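Local coordinates for putative uncharacterized protein (Aeropyrum pernix, PDB 3P1Z), which is of unknown function but may bind nucleic acid and may take part in cutting introns from tRNA, at residues N35-I39 with G40-K44; A53-S57 with R58-C62; L87-F90 with D91-K95; V109-G113 with G114-E118; S132-E135 with W136-A140. One frame throughout, in Å; residues are numbered along the deposited sequence.

Contact 1: N35-I39 with G40-K44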
# COMPACT_ATOMS: atom_id res chain seq x y z
N ASN A 35 39.76 -3.19 23.86
CA ASN A 35 38.48 -3.71 23.39
C ASN A 35 38.39 -3.57 21.88
O ASN A 35 38.13 -4.55 21.17
CB ASN A 35 37.30 -2.97 24.04
CG ASN A 35 35.97 -3.70 23.84
OD1 ASN A 35 35.89 -4.92 23.98
ND2 ASN A 35 34.92 -2.94 23.52
N LEU A 36 38.64 -2.36 21.40
CA LEU A 36 38.53 -2.05 19.98
C LEU A 36 39.58 -2.78 19.14
O LEU A 36 39.70 -2.54 17.94
CB LEU A 36 38.61 -0.53 19.73
CG LEU A 36 37.60 0.41 20.39
CD1 LEU A 36 37.87 1.84 19.95
CD2 LEU A 36 36.16 0.02 20.05
N GLU A 37 40.33 -3.67 19.78
CA GLU A 37 41.32 -4.50 19.09
C GLU A 37 40.93 -5.98 19.15
O GLU A 37 41.24 -6.76 18.25
CB GLU A 37 42.72 -4.30 19.69
CG GLU A 37 43.33 -2.93 19.38
CD GLU A 37 44.80 -2.83 19.75
OE1 GLU A 37 45.14 -3.03 20.94
OE2 GLU A 37 45.61 -2.53 18.84
N ARG A 38 40.25 -6.36 20.23
CA ARG A 38 39.80 -7.73 20.44
C ARG A 38 38.66 -8.09 19.47
O ARG A 38 38.57 -9.23 19.00
CB ARG A 38 39.36 -7.92 21.91
CG ARG A 38 38.79 -9.30 22.24
CD ARG A 38 38.01 -9.29 23.57
NE ARG A 38 36.80 -8.46 23.53
CZ ARG A 38 35.57 -8.92 23.30
NH1 ARG A 38 35.37 -10.22 23.09
NH2 ARG A 38 34.53 -8.09 23.28
N ILE A 39 37.80 -7.11 19.19
CA ILE A 39 36.70 -7.28 18.23
C ILE A 39 37.10 -6.82 16.83
O ILE A 39 36.28 -6.84 15.92
CB ILE A 39 35.41 -6.53 18.64
CG1 ILE A 39 35.64 -5.02 18.71
CG2 ILE A 39 34.87 -7.04 19.97
CD1 ILE A 39 34.48 -4.26 19.35
N GLY A 40 38.35 -6.38 16.68
CA GLY A 40 38.92 -6.15 15.37
C GLY A 40 38.67 -4.83 14.64
O GLY A 40 39.14 -4.65 13.52
N TYR A 41 37.94 -3.91 15.26
CA TYR A 41 37.67 -2.64 14.60
C TYR A 41 38.94 -1.77 14.48
O TYR A 41 39.20 -1.18 13.42
CB TYR A 41 36.56 -1.87 15.31
CG TYR A 41 35.19 -2.48 15.12
CD1 TYR A 41 34.75 -2.80 13.85
CD2 TYR A 41 34.36 -2.75 16.19
CE1 TYR A 41 33.52 -3.37 13.65
CE2 TYR A 41 33.12 -3.31 16.00
CZ TYR A 41 32.70 -3.62 14.73
OH TYR A 41 31.47 -4.18 14.52
N LEU A 42 39.71 -1.71 15.56
CA LEU A 42 40.95 -0.95 15.60
C LEU A 42 42.16 -1.87 15.56
O LEU A 42 42.41 -2.63 16.50
CB LEU A 42 40.99 -0.08 16.86
CG LEU A 42 42.35 0.52 17.25
CD1 LEU A 42 42.70 1.65 16.32
CD2 LEU A 42 42.32 1.00 18.68
N ARG A 43 42.91 -1.79 14.48
CA ARG A 43 44.10 -2.62 14.35
C ARG A 43 45.29 -1.72 14.06
O ARG A 43 45.43 -1.17 12.96
CB ARG A 43 43.91 -3.69 13.27
CG ARG A 43 45.13 -4.56 13.00
CD ARG A 43 45.63 -5.29 14.26
NE ARG A 43 46.94 -5.91 14.04
CZ ARG A 43 47.47 -6.87 14.80
NH1 ARG A 43 46.80 -7.35 15.84
NH2 ARG A 43 48.67 -7.35 14.50
N LYS A 44 46.14 -1.56 15.06
CA LYS A 44 47.29 -0.67 14.97
C LYS A 44 46.88 0.74 14.64
O LYS A 44 47.27 1.29 13.61
CB LYS A 44 48.23 -1.18 13.91
CG LYS A 44 48.16 -2.67 13.87
CD LYS A 44 49.52 -3.26 14.03
CE LYS A 44 50.54 -2.41 13.27
NZ LYS A 44 51.95 -2.88 13.50
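The end of a helix and its turn into a short strand bring I39 against Y41 and L36 against L42. Isoleucine suits the place because its longer branch can reach the ring: with CG1 set between the backbone N and the carbonyl carbon (chi1 62°), CD1 comes obliquely to the CD2–CE2 side of Y41, 3.5 Å from I39 CD1 to Y41 CD2. The Y41 hydroxyl continues past this patch to a hydrogen bond with the carbonyl of P99. Cut back to alanine, I39 would lose both branches, and a gap would probably open where CD1 now meets the tyrosine ring. Between I39 and Y41 lies G40, whose positive phi of 84° takes the chain out of the helix; a side chain there would run into the carbonyl O of I39. In the N-terminal domain this turn joins helix 30-38 to strand 42-43, at one margin of a four-stranded antiparallel sheet. The reversal is held by L42 N, which donates to L36 O at 2.5 Å, approaching almost in line with the carbonyl, and more weakly by G40 N to E37 O at 3.3 Å. L42, turned toward the helix, sets its CB 3.8 Å from L36 CB. E37 lies on the exposed flank, its CA–H directed at L42 O (E37 CA to L42 O 3.4 Å).

Contact 2: A53-S57 with R58-C62; sequences AYQAS and RGMLC
Q55 runs alongside R58, both side chains pointing the same way, and its OE1 meets the edge of the guanidinium near its plane. The bond from R58 NH1 to Q55 OE1 is weak, at 3.3 Å, and the amide stands nearly upright to the guanidinium, with 84° between their planes. The same OE1 takes a second weak bond from the hydroxyl of Y32, so a residue with a neutral acceptor at the end of a bent chain serves two donors. R58 also passes obliquely by the ring of Y54, though its exact placing against the tyrosine is doubtful; the bend at chi3 then carries the guanidinium on toward Q55. Helix 49-57 closes here with a Schellman motif. G59 takes the positive phi that glycine tolerates best, G59 N donates to A56 O at 2.6 Å, and M60 N reaches back weakly to Q55 O at 3.1 Å. L61 N shares that acceptor, again weakly, which folds the chain under the helix end and sets L61 CB 3.9 Å from Q55 CB. S57 suits the last turn because its OG, between the backbone N and the carbonyl carbon, can reach back to a lone pair of Y54 O at 2.9 Å. Just beyond, C62 is tied by a disulfide to C11.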
# COMPACT_ATOMS: atom_id res chain seq x y z
N ALA A 53 33.00 6.57 13.14
CA ALA A 53 31.85 7.45 13.20
C ALA A 53 31.03 7.08 14.43
O ALA A 53 30.49 7.96 15.10
CB ALA A 53 31.00 7.33 11.94
N TYR A 54 30.95 5.79 14.74
CA TYR A 54 30.14 5.33 15.86
C TYR A 54 30.69 5.84 17.16
O TYR A 54 30.00 6.55 17.90
CB TYR A 54 30.08 3.81 15.94
CG TYR A 54 29.37 3.33 17.20
CD1 TYR A 54 28.21 3.95 17.64
CD2 TYR A 54 29.84 2.24 17.93
CE1 TYR A 54 27.56 3.52 18.77
CE2 TYR A 54 29.19 1.80 19.06
CZ TYR A 54 28.04 2.44 19.47
OH TYR A 54 27.38 2.01 20.61
N GLN A 55 31.93 5.45 17.45
CA GLN A 55 32.54 5.78 18.73
C GLN A 55 32.58 7.31 18.92
O GLN A 55 32.54 7.81 20.04
CB GLN A 55 33.90 5.09 18.89
CG GLN A 55 33.82 3.55 18.95
CD GLN A 55 33.43 3.01 20.33
OE1 GLN A 55 33.06 3.76 21.23
NE2 GLN A 55 33.53 1.70 20.50
N ALA A 56 32.62 8.06 17.81
CA ALA A 56 32.39 9.50 17.88
C ALA A 56 31.02 9.80 18.52
O ALA A 56 30.94 10.45 19.56
CB ALA A 56 32.50 10.13 16.49
N SER A 57 29.95 9.28 17.91
CA SER A 57 28.57 9.53 18.34
C SER A 57 28.19 9.04 19.75
O SER A 57 27.07 9.29 20.22
CB SER A 57 27.58 8.94 17.32
OG SER A 57 27.32 7.57 17.56
N ARG A 58 29.09 8.32 20.41
CA ARG A 58 28.89 7.98 21.81
C ARG A 58 29.66 8.99 22.66
O ARG A 58 29.49 9.06 23.87
CB ARG A 58 29.35 6.55 22.11
CG ARG A 58 28.33 5.47 21.74
CD ARG A 58 28.94 4.07 21.86
NE ARG A 58 28.74 3.46 23.18
CZ ARG A 58 29.71 3.22 24.05
NH1 ARG A 58 30.97 3.53 23.75
NH2 ARG A 58 29.43 2.67 25.22
N GLY A 59 30.50 9.77 21.99
CA GLY A 59 31.30 10.78 22.65
C GLY A 59 32.60 10.23 23.21
O GLY A 59 33.32 10.94 23.92
N MET A 60 32.90 8.97 22.87
CA MET A 60 34.08 8.25 23.37
C MET A 60 35.33 8.43 22.51
O MET A 60 36.43 8.06 22.92
CB MET A 60 33.79 6.75 23.47
CG MET A 60 32.47 6.38 24.12
SD MET A 60 32.39 6.85 25.85
CE MET A 60 31.54 8.41 25.73
N LEU A 61 35.17 8.97 21.31
CA LEU A 61 36.31 9.15 20.44
C LEU A 61 36.36 10.56 19.88
O LEU A 61 35.46 11.01 19.18
CB LEU A 61 36.31 8.13 19.30
CG LEU A 61 37.41 8.38 18.26
CD1 LEU A 61 38.80 7.94 18.74
CD2 LEU A 61 37.08 7.73 16.93
N CYS A 62 37.41 11.28 20.21
CA CYS A 62 37.53 12.64 19.72
C CYS A 62 38.25 12.60 18.39
O CYS A 62 39.12 11.76 18.16
CB CYS A 62 38.25 13.53 20.74
SG CYS A 62 37.64 13.32 22.43

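Contact 3: L87-F90 with D91-K95; sequences LVYF and DLRRK
Y89 and R93, one helical turn apart on helix 83-95, lie side by side and point the same way. The methylene part of the arginine follows the tyrosine ring obliquely, with R93 CD 3.4 Å from Y89 CE2. Bends at chi2 and chi3 turn the guanidinium so that its edge meets Y89 CE2, while its plane stands almost perpendicular to the ring, 86° away. V88 and L92 make a second close pair on the helix, V88 CG1 to L92 CD1 at 3.9 Å; these branched apolar side chains suit a face that also meets A150, V152 and Y160 of the neighbouring strands. F90 belongs to the buried side too, its ring meeting that of W69 steeply. Beneath all of these runs ordinary helical bonding, such as D91 N to L87 O at 2.8 Å. The looser side is formed by R94 and K95, both exposed. R94 is extended and brings only the edge of its guanidinium near F90, with R94 NE 4.2 Å from F90 CB, so the grip on F90 is slight. K95 reaches back toward D91, but the placing of that carboxylate is doubtful. R94 also lies against the backbone of one neighbouring subunit, and K95 near an apolar side chain of another. The chemistry of the packed side converges on one acid: Y89 OH is hydrogen-bonded to one carboxylate oxygen of E51, and R93 forms a salt bridge with the other. The partly exposed arginine is thereby given a counter-charge, which would be expected to favour the ionised forms of both and to couple this helix to helix 49-57.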
# COMPACT_ATOMS: atom_id res chain seq x y z
N LEU A 87 23.71 4.79 10.41
CA LEU A 87 22.63 4.73 11.38
C LEU A 87 22.31 3.28 11.72
O LEU A 87 22.26 2.93 12.90
CB LEU A 87 21.39 5.50 10.88
CG LEU A 87 21.56 7.02 10.81
CD1 LEU A 87 20.35 7.73 10.16
CD2 LEU A 87 21.83 7.57 12.21
N VAL A 88 22.11 2.45 10.69
CA VAL A 88 21.76 1.04 10.90
C VAL A 88 22.88 0.33 11.62
O VAL A 88 22.67 -0.66 12.32
CB VAL A 88 21.57 0.28 9.57
CG1 VAL A 88 21.19 -1.17 9.85
CG2 VAL A 88 20.51 0.96 8.72
N TYR A 89 24.08 0.85 11.39
CA TYR A 89 25.28 0.37 12.04
C TYR A 89 25.21 0.73 13.51
O TYR A 89 25.29 -0.14 14.37
CB TYR A 89 26.49 1.04 11.41
CG TYR A 89 27.81 0.52 11.88
CD1 TYR A 89 28.56 -0.32 11.07
CD2 TYR A 89 28.33 0.87 13.12
CE1 TYR A 89 29.79 -0.80 11.48
CE2 TYR A 89 29.55 0.39 13.54
CZ TYR A 89 30.28 -0.44 12.72
OH TYR A 89 31.49 -0.94 13.10
N PHE A 90 25.05 2.02 13.79
CA PHE A 90 25.00 2.48 15.17
C PHE A 90 23.98 1.67 15.93
O PHE A 90 24.28 1.11 16.98
CB PHE A 90 24.61 3.96 15.25
CG PHE A 90 25.61 4.89 14.64
CD1 PHE A 90 26.86 4.45 14.26
CD2 PHE A 90 25.30 6.22 14.47
CE1 PHE A 90 27.77 5.31 13.69
CE2 PHE A 90 26.21 7.10 13.91
CZ PHE A 90 27.45 6.64 13.52
N ASP A 91 22.76 1.62 15.38
CA ASP A 91 21.67 0.85 15.95
C ASP A 91 22.18 -0.54 16.27
O ASP A 91 22.03 -1.02 17.39
CB ASP A 91 20.52 0.76 14.94
CG ASP A 91 19.19 0.36 15.58
OD1 ASP A 91 18.59 1.19 16.30
OD2 ASP A 91 18.74 -0.78 15.35
N LEU A 92 22.81 -1.17 15.29
CA LEU A 92 23.33 -2.52 15.47
C LEU A 92 24.45 -2.59 16.51
O LEU A 92 24.51 -3.54 17.29
CB LEU A 92 23.78 -3.12 14.13
CG LEU A 92 22.66 -3.49 13.13
CD1 LEU A 92 23.25 -3.91 11.78
CD2 LEU A 92 21.69 -4.55 13.69
N ARG A 93 25.33 -1.59 16.53
CA ARG A 93 26.33 -1.53 17.58
C ARG A 93 25.64 -1.38 18.93
O ARG A 93 25.93 -2.12 19.86
CB ARG A 93 27.32 -0.39 17.34
CG ARG A 93 28.18 -0.53 16.08
CD ARG A 93 29.22 -1.66 16.18
NE ARG A 93 30.36 -1.35 17.04
CZ ARG A 93 30.64 -1.98 18.18
NH1 ARG A 93 29.87 -2.97 18.62
NH2 ARG A 93 31.70 -1.62 18.89
N ARG A 94 24.70 -0.45 19.02
CA ARG A 94 24.01 -0.24 20.28
C ARG A 94 23.32 -1.50 20.81
O ARG A 94 23.22 -1.69 22.03
CB ARG A 94 23.02 0.93 20.18
CG ARG A 94 23.61 2.22 19.61
CD ARG A 94 22.78 3.44 19.99
NE ARG A 94 22.96 4.56 19.07
CZ ARG A 94 22.29 5.72 19.15
NH1 ARG A 94 21.40 5.92 20.13
NH2 ARG A 94 22.52 6.69 18.26
N LYS A 95 22.85 -2.36 19.91
CA LYS A 95 22.13 -3.59 20.27
C LYS A 95 23.04 -4.73 20.74
O LYS A 95 22.58 -5.72 21.30
CB LYS A 95 21.23 -4.07 19.11
CG LYS A 95 20.04 -3.16 18.75
CD LYS A 95 19.08 -3.83 17.74
CE LYS A 95 18.16 -2.84 17.03
NZ LYS A 95 17.35 -1.93 17.90

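Contact 4: V109-G113 with G114-E118; sequences VYEHG and GRVYE
Y110 and Y117 form a hydrogen-bonded antiparallel pair: Y110 N donates to Y117 O at 3.0 Å, in the carbonyl plane, and Y117 N returns a bond to Y110 O at 2.7 Å, tilted from that plane. Nearer the turn, H112 N reaches R115 O at 2.7 Å, whereas R115 N comes to H112 O from above its carbonyl plane, so this pair is loose. V116 and E118 direct their backbone bonds outward to strand 146-152, and V109 does so to L100; E118 OE2 has a salt bridge to R104. Y110 CG, between its backbone N and carbonyl carbon (chi1 88°), helps bring the flat ring over Y117 CB, 3.8 Å from the ring centroid; the two rings, 15° from parallel, are slid apart. A serine in its place would probably leave Y117 CB without the ring covering it. An aromatic side chain of a neighbouring subunit also meets Y117. On the other face, V109 and V116 meet through CG1 atoms, and V116 CG2 lies beside E111 OE1 at 3.5 Å. G113 and G114, both with positive phi as glycine allows, make the turn of a type I' beta hairpin, here within the mixed sheet of the tRNA-intron endonuclease catalytic-type domain.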
# COMPACT_ATOMS: atom_id res chain seq x y z
N VAL A 109 27.50 -6.91 7.45
CA VAL A 109 27.50 -8.31 7.87
C VAL A 109 27.87 -8.51 9.33
O VAL A 109 28.85 -7.93 9.80
CB VAL A 109 28.43 -9.16 6.99
CG1 VAL A 109 28.22 -10.62 7.28
CG2 VAL A 109 28.16 -8.88 5.53
N TYR A 110 27.09 -9.33 10.03
CA TYR A 110 27.30 -9.53 11.47
C TYR A 110 26.89 -10.91 12.01
O TYR A 110 25.84 -11.44 11.63
CB TYR A 110 26.61 -8.42 12.28
CG TYR A 110 25.16 -8.68 12.65
CD1 TYR A 110 24.83 -9.46 13.75
CD2 TYR A 110 24.12 -8.10 11.93
CE1 TYR A 110 23.51 -9.69 14.11
CE2 TYR A 110 22.78 -8.32 12.29
CZ TYR A 110 22.49 -9.11 13.38
OH TYR A 110 21.18 -9.33 13.75
N GLU A 111 27.70 -11.46 12.90
CA GLU A 111 27.46 -12.81 13.40
C GLU A 111 26.87 -12.80 14.81
O GLU A 111 27.18 -11.93 15.61
CB GLU A 111 28.76 -13.61 13.34
CG GLU A 111 29.65 -13.11 12.22
CD GLU A 111 30.54 -14.17 11.61
OE1 GLU A 111 30.83 -14.06 10.39
OE2 GLU A 111 30.95 -15.10 12.34
N HIS A 112 26.01 -13.76 15.09
CA HIS A 112 25.34 -13.78 16.39
C HIS A 112 24.52 -15.06 16.58
O HIS A 112 23.67 -15.41 15.76
CB HIS A 112 24.46 -12.55 16.57
CG HIS A 112 23.61 -12.61 17.80
ND1 HIS A 112 24.14 -12.50 19.06
CD2 HIS A 112 22.27 -12.77 17.95
CE1 HIS A 112 23.16 -12.58 19.95
NE2 HIS A 112 22.02 -12.74 19.31
N GLY A 113 24.79 -15.74 17.69
CA GLY A 113 24.15 -17.01 17.97
C GLY A 113 24.43 -18.05 16.91
O GLY A 113 23.55 -18.81 16.53
N GLY A 114 25.66 -18.07 16.42
CA GLY A 114 26.08 -19.05 15.44
C GLY A 114 25.42 -18.86 14.09
O GLY A 114 25.31 -19.80 13.30
N ARG A 115 24.97 -17.64 13.82
CA ARG A 115 24.46 -17.31 12.50
C ARG A 115 25.04 -15.99 12.04
O ARG A 115 25.22 -15.07 12.83
CB ARG A 115 22.93 -17.24 12.48
CG ARG A 115 22.25 -18.58 12.67
CD ARG A 115 20.78 -18.53 12.30
NE ARG A 115 20.25 -19.86 12.01
CZ ARG A 115 20.35 -20.47 10.83
NH1 ARG A 115 20.97 -19.87 9.82
NH2 ARG A 115 19.83 -21.68 10.66
N VAL A 116 25.33 -15.93 10.74
CA VAL A 116 25.82 -14.73 10.09
C VAL A 116 24.64 -14.06 9.40
O VAL A 116 23.88 -14.71 8.70
CB VAL A 116 26.89 -15.05 9.02
CG1 VAL A 116 27.43 -13.77 8.41
CG2 VAL A 116 28.01 -15.90 9.62
N TYR A 117 24.53 -12.75 9.60
CA TYR A 117 23.38 -11.99 9.15
C TYR A 117 23.79 -10.91 8.16
O TYR A 117 24.65 -10.10 8.44
CB TYR A 117 22.70 -11.36 10.36
CG TYR A 117 21.84 -12.30 11.17
CD1 TYR A 117 20.50 -12.46 10.87
CD2 TYR A 117 22.36 -13.02 12.24
CE1 TYR A 117 19.69 -13.31 11.60
CE2 TYR A 117 21.56 -13.88 12.98
CZ TYR A 117 20.22 -14.02 12.65
OH TYR A 117 19.42 -14.87 13.38
N GLU A 118 23.17 -10.90 7.00
CA GLU A 118 23.55 -9.93 5.98
C GLU A 118 22.44 -8.90 5.85
O GLU A 118 21.33 -9.23 5.46
CB GLU A 118 23.79 -10.63 4.65
CG GLU A 118 23.99 -9.70 3.47
CD GLU A 118 24.35 -10.45 2.20
OE1 GLU A 118 23.78 -10.14 1.14
OE2 GLU A 118 25.21 -11.36 2.27

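Contact 5: S132-E135 with W136-A140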
# COMPACT_ATOMS: atom_id res chain seq x y z
N SER A 132 15.90 -7.24 -8.12
CA SER A 132 17.14 -7.05 -7.36
C SER A 132 17.04 -7.56 -5.93
O SER A 132 17.95 -8.24 -5.42
CB SER A 132 17.48 -5.56 -7.31
OG SER A 132 17.73 -5.07 -8.62
N LEU A 133 15.94 -7.20 -5.29
CA LEU A 133 15.63 -7.69 -3.97
C LEU A 133 15.66 -9.21 -3.94
O LEU A 133 15.96 -9.82 -2.93
CB LEU A 133 14.25 -7.19 -3.58
CG LEU A 133 13.98 -7.29 -2.09
CD1 LEU A 133 15.03 -6.50 -1.36
CD2 LEU A 133 12.60 -6.76 -1.82
N VAL A 134 15.34 -9.82 -5.07
CA VAL A 134 15.29 -11.27 -5.10
C VAL A 134 16.68 -11.87 -5.30
O VAL A 134 17.08 -12.77 -4.57
CB VAL A 134 14.28 -11.79 -6.14
CG1 VAL A 134 14.27 -13.30 -6.14
CG2 VAL A 134 12.89 -11.25 -5.82
N GLU A 135 17.44 -11.35 -6.27
CA GLU A 135 18.80 -11.82 -6.52
C GLU A 135 19.74 -11.53 -5.33
O GLU A 135 20.70 -12.27 -5.09
CB GLU A 135 19.36 -11.21 -7.82
CG GLU A 135 18.36 -11.24 -9.00
CD GLU A 135 18.90 -10.61 -10.29
OE1 GLU A 135 20.11 -10.30 -10.36
OE2 GLU A 135 18.09 -10.43 -11.25
N TRP A 136 19.46 -10.46 -4.60
CA TRP A 136 20.24 -10.15 -3.42
C TRP A 136 19.98 -11.19 -2.34
O TRP A 136 20.91 -11.78 -1.80
CB TRP A 136 19.97 -8.74 -2.91
CG TRP A 136 20.53 -8.60 -1.54
CD1 TRP A 136 21.83 -8.36 -1.20
CD2 TRP A 136 19.81 -8.77 -0.31
NE1 TRP A 136 21.96 -8.35 0.18
CE2 TRP A 136 20.75 -8.59 0.74
CE3 TRP A 136 18.47 -9.03 -0.01
CZ2 TRP A 136 20.36 -8.68 2.08
CZ3 TRP A 136 18.10 -9.11 1.32
CH2 TRP A 136 19.05 -8.93 2.35
N SER A 137 18.70 -11.42 -2.04
CA SER A 137 18.29 -12.42 -1.04
C SER A 137 18.79 -13.80 -1.42
O SER A 137 19.31 -14.53 -0.58
CB SER A 137 16.77 -12.47 -0.91
OG SER A 137 16.37 -13.61 -0.15
N ARG A 138 18.60 -14.15 -2.68
CA ARG A 138 19.21 -15.34 -3.21
C ARG A 138 20.68 -15.29 -2.86
O ARG A 138 21.15 -16.08 -2.03
CB ARG A 138 19.04 -15.42 -4.72
CG ARG A 138 17.88 -16.31 -5.16
CD ARG A 138 17.53 -16.07 -6.61
NE ARG A 138 16.22 -16.60 -6.96
CZ ARG A 138 15.38 -16.01 -7.82
NH1 ARG A 138 14.20 -16.57 -8.08
NH2 ARG A 138 15.71 -14.86 -8.39
N GLY A 139 21.38 -14.34 -3.49
CA GLY A 139 22.78 -14.08 -3.20
C GLY A 139 23.06 -14.41 -1.76
O GLY A 139 23.66 -15.44 -1.46
N ALA A 140 22.59 -13.54 -0.88
CA ALA A 140 22.71 -13.74 0.56
C ALA A 140 22.55 -15.19 1.00
O ALA A 140 23.41 -15.73 1.70
CB ALA A 140 21.71 -12.86 1.29
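W136 packs back on the preceding turn of its helix. With its CG anti to the backbone N (chi1 166°), the indole turns its edge to the carbonyl of L133, W136 CE3 lying 3.9 Å from L133 O in the ring plane. L133 CD1 approaches the same corner more loosely, 4.5 Å from W136 CE3. A large flat side chain suits this position, since the indole also meets L120 and P147 of the strands that the helix covers. E135 contributes mainly through its backbone: E135 O accepts G139 N at 2.7 Å, the donor rising above the carbonyl plane. The extended acidic chain of E135 stands on the exposed side, and its OE2 remains 5.8 Å from R138 NH2, too far for a salt bridge, though the opposite charges may attract weakly. V134 crosses R138, which lies one turn later, and puts its CG1 over one face of the guanidinium toward the rim, 3.4 Å from R138 CZ. The flat cation thus rests on a methyl group, and an apolar side chain of a neighbouring subunit packs on V134 as well. S137 OG bonds to the carbonyl of A163, joining the helix to strand 158-166. With E135 and R138 on its exposed flank, helix 130-142 lies between the sheet of the catalytic-type C-terminal domain, met through W136 and S137, and a neighbouring subunit, met through L133 and V134.

In the fold
All five contacts are local and follow one another in series, so none crosses or encloses another. From the N terminus, contact 1 closes a turn at the end of helix 30-38, and contact 2 closes one after helix 49-57; they touch through L36 and Q55. Both press on contact 3, which lies within helix 83-95: Y41 meets Y89 and R93, and Y54 meets F90. That helix therefore links the N-terminal domain to the rest. L92 then touches Y110 of contact 4, the hairpin turn, whose E118 in turn lies against W136 and A140 of contact 5 on helix 130-142. Contacts 2 and 5 lie farthest apart, their centres about 33 Å distant.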